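Local coordinates for glycosylation Associate Protein 2 (Streptococcus agalactiae serotype V, PDB 6OYC) that probably takes part, with its partner proteins Gap1 and Gap3, in the glycosylation and accessory Sec export of a serine-rich adhesin, at residues F80-E85 and M315-K320; F101-M106 and V291-P296. All coordinates share one frame; numbering follows the deposited sequence.

Interaction 1: F80-E85 and M315-K320; sequences FFEVYE and MMKSMK
K317 reaches out from the helix 313-318 to E82, which sits in the loop between strands 62-65 and 86-89, and one salt bridge makes the contact. NZ of K317 donates to OE1 of E82 at 2.9 Å and arrives nearly in line with the C-O bond, so the ammonium meets one carboxylate oxygen head-on and does not straddle both. The backbones stay far apart, 11.7 Å between CA of E82 and CA of K317, and two long side chains span the gap. K317 sends CG away from its backbone N (chi1 -153°) and runs out almost straight until its last torsion bends NZ; the E82 chain folds at chi2.

Each segment also has hydrogen bonds of its own. E82 opens a type II beta turn closed by E85 N to E82 O at 3.2 Å. The carboxylate of E85 curls back to accept from E82 N through OE1, 3.2 Å away, in a nearly straight bond that reaches it from above the carboxylate plane. On the helix, OG of S318 donates to O of M315 at 2.6 Å, while M315 and M316 pack toward strand 297-301 and helix 495-514.

The two segments bury just 58 Å² between them, and E82 is exposed to solvent, so the bond rests on electrostatics and very little on packing. Its strength probably varies with ionic strength, and solvent can be expected to compete for the charges.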
loop_
_atom_site.group_PDB
_atom_site.type_symbol
_atom_site.label_atom_id
_atom_site.label_comp_id
_atom_site.label_asym_id
_atom_site.label_seq_id
_atom_site.Cartn_x
_atom_site.Cartn_y
_atom_site.Cartn_z
ATOM N N PHE B 80 16.987 -16.619 -9.946
ATOM C CA PHE B 80 16.989 -16.877 -8.514
ATOM C C PHE B 80 16.447 -15.728 -7.663
ATOM O O PHE B 80 16.319 -15.908 -6.454
ATOM C CB PHE B 80 18.416 -17.206 -8.042
ATOM C CG PHE B 80 19.041 -18.366 -8.763
ATOM C CD1 PHE B 80 18.664 -19.676 -8.461
ATOM C CD2 PHE B 80 20.007 -18.152 -9.748
ATOM C CE1 PHE B 80 19.237 -20.752 -9.137
ATOM C CE2 PHE B 80 20.582 -19.226 -10.424
ATOM C CZ PHE B 80 20.197 -20.530 -10.118
ATOM N N PHE B 81 16.147 -14.560 -8.236
ATOM C CA PHE B 81 15.801 -13.393 -7.429
ATOM C C PHE B 81 14.643 -12.624 -8.050
ATOM O O PHE B 81 14.542 -12.514 -9.273
ATOM C CB PHE B 81 17.013 -12.459 -7.249
ATOM C CG PHE B 81 18.104 -13.061 -6.408
ATOM C CD1 PHE B 81 17.991 -13.096 -5.015
ATOM C CD2 PHE B 81 19.224 -13.639 -7.008
ATOM C CE1 PHE B 81 18.980 -13.686 -4.234
ATOM C CE2 PHE B 81 20.219 -14.216 -6.246
ATOM C CZ PHE B 81 20.097 -14.248 -4.845
ATOM N N GLU B 82 13.781 -12.092 -7.191
ATOM C CA GLU B 82 12.610 -11.323 -7.579
ATOM C C GLU B 82 12.957 -9.843 -7.635
ATOM O O GLU B 82 13.991 -9.404 -7.136
ATOM C CB GLU B 82 11.466 -11.544 -6.580
ATOM C CG GLU B 82 10.999 -12.973 -6.492
ATOM C CD GLU B 82 10.330 -13.420 -7.779
ATOM O OE1 GLU B 82 9.292 -12.814 -8.152
ATOM O OE2 GLU B 82 10.851 -14.360 -8.423
ATOM N N VAL B 83 12.047 -9.060 -8.212
ATOM C CA VAL B 83 12.222 -7.617 -8.190
ATOM C C VAL B 83 12.371 -7.104 -6.746
ATOM O O VAL B 83 11.872 -7.709 -5.783
ATOM C CB VAL B 83 11.048 -6.935 -8.913
ATOM C CG1 VAL B 83 11.147 -7.199 -10.432
ATOM C CG2 VAL B 83 9.708 -7.423 -8.343
ATOM N N TYR B 84 13.087 -5.983 -6.606
ATOM C CA TYR B 84 13.356 -5.319 -5.323
ATOM C C TYR B 84 14.200 -6.147 -4.365
ATOM O O TYR B 84 14.497 -5.672 -3.262
ATOM C CB TYR B 84 12.056 -4.922 -4.614
ATOM C CG TYR B 84 11.198 -4.052 -5.482
ATOM C CD1 TYR B 84 11.630 -2.784 -5.849
ATOM C CD2 TYR B 84 9.974 -4.500 -5.957
ATOM C CE1 TYR B 84 10.854 -1.968 -6.655
ATOM C CE2 TYR B 84 9.199 -3.700 -6.764
ATOM C CZ TYR B 84 9.653 -2.432 -7.124
ATOM O OH TYR B 84 8.891 -1.618 -7.939
ATOM N N GLU B 85 14.604 -7.359 -4.764
ATOM C CA GLU B 85 15.498 -8.169 -3.945
ATOM C C GLU B 85 16.960 -7.928 -4.268
ATOM O O GLU B 85 17.830 -8.561 -3.669
ATOM C CB GLU B 85 15.179 -9.660 -4.099
ATOM C CG GLU B 85 13.854 -10.055 -3.460
ATOM C CD GLU B 85 13.613 -11.565 -3.464
ATOM O OE1 GLU B 85 14.400 -12.313 -4.095
ATOM O OE2 GLU B 85 12.613 -11.993 -2.849
ATOM N N MET B 315 -3.053 -12.679 -7.509
ATOM C CA MET B 315 -3.883 -12.698 -8.707
ATOM C C MET B 315 -3.220 -11.946 -9.848
ATOM O O MET B 315 -3.230 -12.409 -10.993
ATOM C CB MET B 315 -5.250 -12.099 -8.403
ATOM C CG MET B 315 -6.113 -11.879 -9.628
ATOM S SD MET B 315 -7.636 -11.044 -9.162
ATOM C CE MET B 315 -7.064 -9.359 -8.956
ATOM N N MET B 316 -2.637 -10.780 -9.556
ATOM C CA MET B 316 -2.001 -9.993 -10.605
ATOM C C MET B 316 -0.643 -10.554 -10.989
ATOM O O MET B 316 -0.194 -10.358 -12.124
ATOM C CB MET B 316 -1.859 -8.535 -10.169
ATOM C CG MET B 316 -3.177 -7.881 -9.826
ATOM S SD MET B 316 -4.386 -7.996 -11.174
ATOM C CE MET B 316 -3.748 -6.732 -12.276
ATOM N N LYS B 317 0.023 -11.253 -10.069
ATOM C CA LYS B 317 1.274 -11.906 -10.432
ATOM C C LYS B 317 1.037 -13.050 -11.411
ATOM O O LYS B 317 1.894 -13.333 -12.259
ATOM C CB LYS B 317 1.989 -12.409 -9.179
ATOM C CG LYS B 317 3.506 -12.497 -9.320
ATOM C CD LYS B 317 4.192 -12.494 -7.950
ATOM C CE LYS B 317 5.567 -13.181 -7.971
ATOM N NZ LYS B 317 6.548 -12.671 -8.965
ATOM N N SER B 318 -0.126 -13.700 -11.326
ATOM C CA SER B 318 -0.395 -14.860 -12.164
ATOM C C SER B 318 -0.641 -14.483 -13.619
ATOM O O SER B 318 -0.507 -15.340 -14.500
ATOM C CB SER B 318 -1.589 -15.633 -11.607
ATOM O OG SER B 318 -2.762 -14.853 -11.672
ATOM N N MET B 319 -0.982 -13.226 -13.894
ATOM C CA MET B 319 -1.205 -12.778 -15.259
ATOM C C MET B 319 0.081 -12.594 -16.048
ATOM O O MET B 319 -0.002 -12.265 -17.236
ATOM C CB MET B 319 -1.981 -11.465 -15.249
ATOM C CG MET B 319 -3.162 -11.476 -14.308
ATOM S SD MET B 319 -4.670 -11.928 -15.163
ATOM C CE MET B 319 -5.786 -12.263 -13.787
ATOM N N LYS B 320 1.247 -12.751 -15.413
ATOM C CA LYS B 320 2.545 -12.663 -16.084
ATOM C C LYS B 320 2.665 -11.382 -16.911
ATOM O O LYS B 320 3.421 -11.306 -17.884
ATOM C CB LYS B 320 2.803 -13.914 -16.932
ATOM C CG LYS B 320 2.694 -15.227 -16.140
ATOM C CD LYS B 320 3.892 -15.423 -15.191
ATOM C CE LYS B 320 4.260 -16.902 -15.013
ATOM N NZ LYS B 320 5.726 -17.179 -15.216
#

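Interaction 2: F101-M106 and V291-P296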
loop_
_atom_site.group_PDB
_atom_site.type_symbol
_atom_site.label_atom_id
_atom_site.label_comp_id
_atom_site.label_asym_id
_atom_site.label_seq_id
_atom_site.Cartn_x
_atom_site.Cartn_y
_atom_site.Cartn_z
ATOM N N PHE B 101 20.315 -5.860 -15.967
ATOM C CA PHE B 101 19.963 -6.682 -14.823
ATOM C C PHE B 101 19.301 -5.845 -13.730
ATOM O O PHE B 101 18.182 -6.148 -13.294
ATOM C CB PHE B 101 21.217 -7.380 -14.310
ATOM C CG PHE B 101 20.941 -8.423 -13.288
ATOM C CD1 PHE B 101 20.563 -9.693 -13.671
ATOM C CD2 PHE B 101 21.045 -8.132 -11.939
ATOM C CE1 PHE B 101 20.304 -10.664 -12.741
ATOM C CE2 PHE B 101 20.777 -9.095 -10.992
ATOM C CZ PHE B 101 20.407 -10.364 -11.394
ATOM N N LEU B 102 19.963 -4.764 -13.294
ATOM C CA LEU B 102 19.388 -3.916 -12.246
ATOM C C LEU B 102 17.983 -3.460 -12.616
ATOM O O LEU B 102 17.070 -3.461 -11.778
ATOM C CB LEU B 102 20.285 -2.703 -11.993
ATOM C CG LEU B 102 21.725 -3.002 -11.559
ATOM C CD1 LEU B 102 22.519 -1.729 -11.405
ATOM C CD2 LEU B 102 21.784 -3.828 -10.267
ATOM N N ARG B 103 17.786 -3.094 -13.879
ATOM C CA ARG B 103 16.497 -2.562 -14.287
ATOM C C ARG B 103 15.436 -3.648 -14.273
ATOM O O ARG B 103 14.317 -3.431 -13.790
ATOM C CB ARG B 103 16.623 -1.926 -15.668
ATOM C CG ARG B 103 15.360 -1.346 -16.204
ATOM C CD ARG B 103 15.625 -0.692 -17.558
ATOM N NE ARG B 103 14.372 -0.418 -18.248
ATOM C CZ ARG B 103 13.613 0.640 -17.985
ATOM N NH1 ARG B 103 13.996 1.515 -17.058
ATOM N NH2 ARG B 103 12.469 0.820 -18.638
ATOM N N SER B 104 15.765 -4.834 -14.778
ATOM C CA SER B 104 14.760 -5.884 -14.788
ATOM C C SER B 104 14.395 -6.320 -13.377
ATOM O O SER B 104 13.303 -6.860 -13.169
ATOM C CB SER B 104 15.239 -7.085 -15.603
ATOM O OG SER B 104 16.166 -7.847 -14.864
ATOM N N LYS B 105 15.272 -6.088 -12.403
ATOM C CA LYS B 105 15.009 -6.497 -11.033
ATOM C C LYS B 105 14.652 -5.323 -10.130
ATOM O O LYS B 105 14.611 -5.493 -8.904
ATOM C CB LYS B 105 16.215 -7.244 -10.465
ATOM C CG LYS B 105 16.594 -8.483 -11.247
ATOM C CD LYS B 105 15.433 -9.451 -11.328
ATOM C CE LYS B 105 15.906 -10.833 -11.731
ATOM N NZ LYS B 105 14.761 -11.759 -11.872
ATOM N N MET B 106 14.383 -4.152 -10.711
ATOM C CA MET B 106 14.132 -2.921 -9.961
ATOM C C MET B 106 15.099 -2.778 -8.790
ATOM O O MET B 106 14.692 -2.523 -7.662
ATOM C CB MET B 106 12.687 -2.855 -9.454
ATOM C CG MET B 106 11.643 -3.067 -10.545
ATOM S SD MET B 106 11.698 -1.773 -11.815
ATOM C CE MET B 106 10.764 -0.472 -11.016
ATOM N N VAL B 291 7.742 -6.944 -14.453
ATOM C CA VAL B 291 7.709 -8.302 -15.002
ATOM C C VAL B 291 8.496 -8.381 -16.314
ATOM O O VAL B 291 9.715 -8.179 -16.310
ATOM C CB VAL B 291 6.254 -8.787 -15.140
ATOM C CG1 VAL B 291 6.184 -10.328 -15.386
ATOM C CG2 VAL B 291 5.494 -8.427 -13.860
ATOM N N ASP B 292 7.841 -8.700 -17.435
ATOM C CA ASP B 292 8.561 -8.877 -18.700
ATOM C C ASP B 292 8.626 -7.604 -19.532
ATOM O O ASP B 292 9.114 -7.646 -20.663
ATOM C CB ASP B 292 7.952 -10.014 -19.544
ATOM C CG ASP B 292 6.463 -9.820 -19.839
ATOM O OD1 ASP B 292 5.986 -8.663 -19.925
ATOM O OD2 ASP B 292 5.763 -10.844 -19.990
ATOM N N PHE B 293 8.141 -6.483 -19.003
ATOM C CA PHE B 293 8.253 -5.171 -19.635
ATOM C C PHE B 293 7.506 -5.106 -20.964
ATOM O O PHE B 293 7.777 -4.231 -21.796
ATOM C CB PHE B 293 9.716 -4.770 -19.846
ATOM C CG PHE B 293 10.485 -4.496 -18.572
ATOM C CD1 PHE B 293 10.953 -5.541 -17.782
ATOM C CD2 PHE B 293 10.801 -3.191 -18.203
ATOM C CE1 PHE B 293 11.704 -5.296 -16.633
ATOM C CE2 PHE B 293 11.554 -2.936 -17.052
ATOM C CZ PHE B 293 12.008 -3.993 -16.267
ATOM N N LYS B 294 6.578 -6.000 -21.146
ATOM C CA LYS B 294 5.772 -6.019 -22.325
ATOM C C LYS B 294 4.345 -5.682 -21.954
ATOM O O LYS B 294 3.903 -5.988 -20.904
ATOM C CB LYS B 294 5.885 -7.374 -22.984
ATOM C CG LYS B 294 7.314 -7.729 -23.268
ATOM C CD LYS B 294 7.431 -8.870 -24.228
ATOM C CE LYS B 294 8.648 -9.697 -23.942
ATOM N NZ LYS B 294 8.222 -11.048 -23.507
ATOM N N PRO B 295 3.621 -5.060 -22.861
ATOM C CA PRO B 295 2.241 -4.643 -22.641
ATOM C C PRO B 295 1.283 -5.753 -22.392
ATOM O O PRO B 295 1.479 -6.827 -22.841
ATOM C CB PRO B 295 1.884 -3.988 -23.942
ATOM C CG PRO B 295 3.165 -3.516 -24.482
ATOM C CD PRO B 295 4.131 -4.579 -24.137
ATOM N N PRO B 296 0.240 -5.474 -21.654
ATOM C CA PRO B 296 -0.009 -4.147 -21.129
ATOM C C PRO B 296 0.306 -4.024 -19.651
ATOM O O PRO B 296 0.640 -4.997 -19.037
ATOM C CB PRO B 296 -1.489 -4.043 -21.304
ATOM C CG PRO B 296 -1.952 -5.386 -20.989
ATOM C CD PRO B 296 -0.895 -6.343 -21.391
HETATM O O HOH W 1 11.152 -8.384 -13.828
#
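F293 points its ring from the loop 291-296 at the end of helix 96-104, where R103 and S104 receive it. The ring comes in rim first: its CZ lies 3.4 Å from the carbonyl O of R103, which sits at the ring edge, in its plane, where the C-H bonds present their slight positive charge. Flanking this point, CE1 approaches CA of S104 at 3.6 Å and CE2 approaches NE of R103 at 4.0 Å. Phenyl and guanidinium planes stand 40° apart, an oblique meeting and no parallel stack. R103 gets there with CG opposite its backbone N (chi1 180°) and the chain extended to NE; its stronger partner is F357, whose carbonyl takes NH2 and whose ring forms a cation-pi pair with the guanidinium.

S104 turns its hydroxyl back into the helix, OG to O of F101 at 3.1 Å, and offers F293 its carbon side. Beside the ring, one water ties the two backbones, donating to O of S104 at 2.7 Å and to O of V291 at 2.9 Å. Within the loop, K294 N gives to OD1 of D292, an Asx turn; that carboxylate also forms a salt bridge with R516.

The helix finishes here in a Schellman motif, with M106 at positive phi as its C-prime residue. F293, on the loop that joins strand 283-289 to strand 297-301, touches this helix end and also F357 and L358 at the end of helix 341-358.

Both are surface contacts, their centres 10 Å apart, and along the chain interaction 2 nests inside the loop closed by interaction 1. Each joins the N-terminal part, with its parallel five-stranded sheet, to the part built on the mixed eight-stranded sheet. Interaction 1 bridges a wide gap with opposite charges; interaction 2 brings the backbones closer and buries more, 158 Å² against 58 Å², mostly through an aromatic side chain, with a water linking the backbones. On the N-terminal side the segments are directly tied: F81 O with K105 NZ, and Y84 N with K105 O, are probable hydrogen bonds. On the other side R516 serves both segments, in a salt bridge with D292 and a weak hydrogen bond to K320 O.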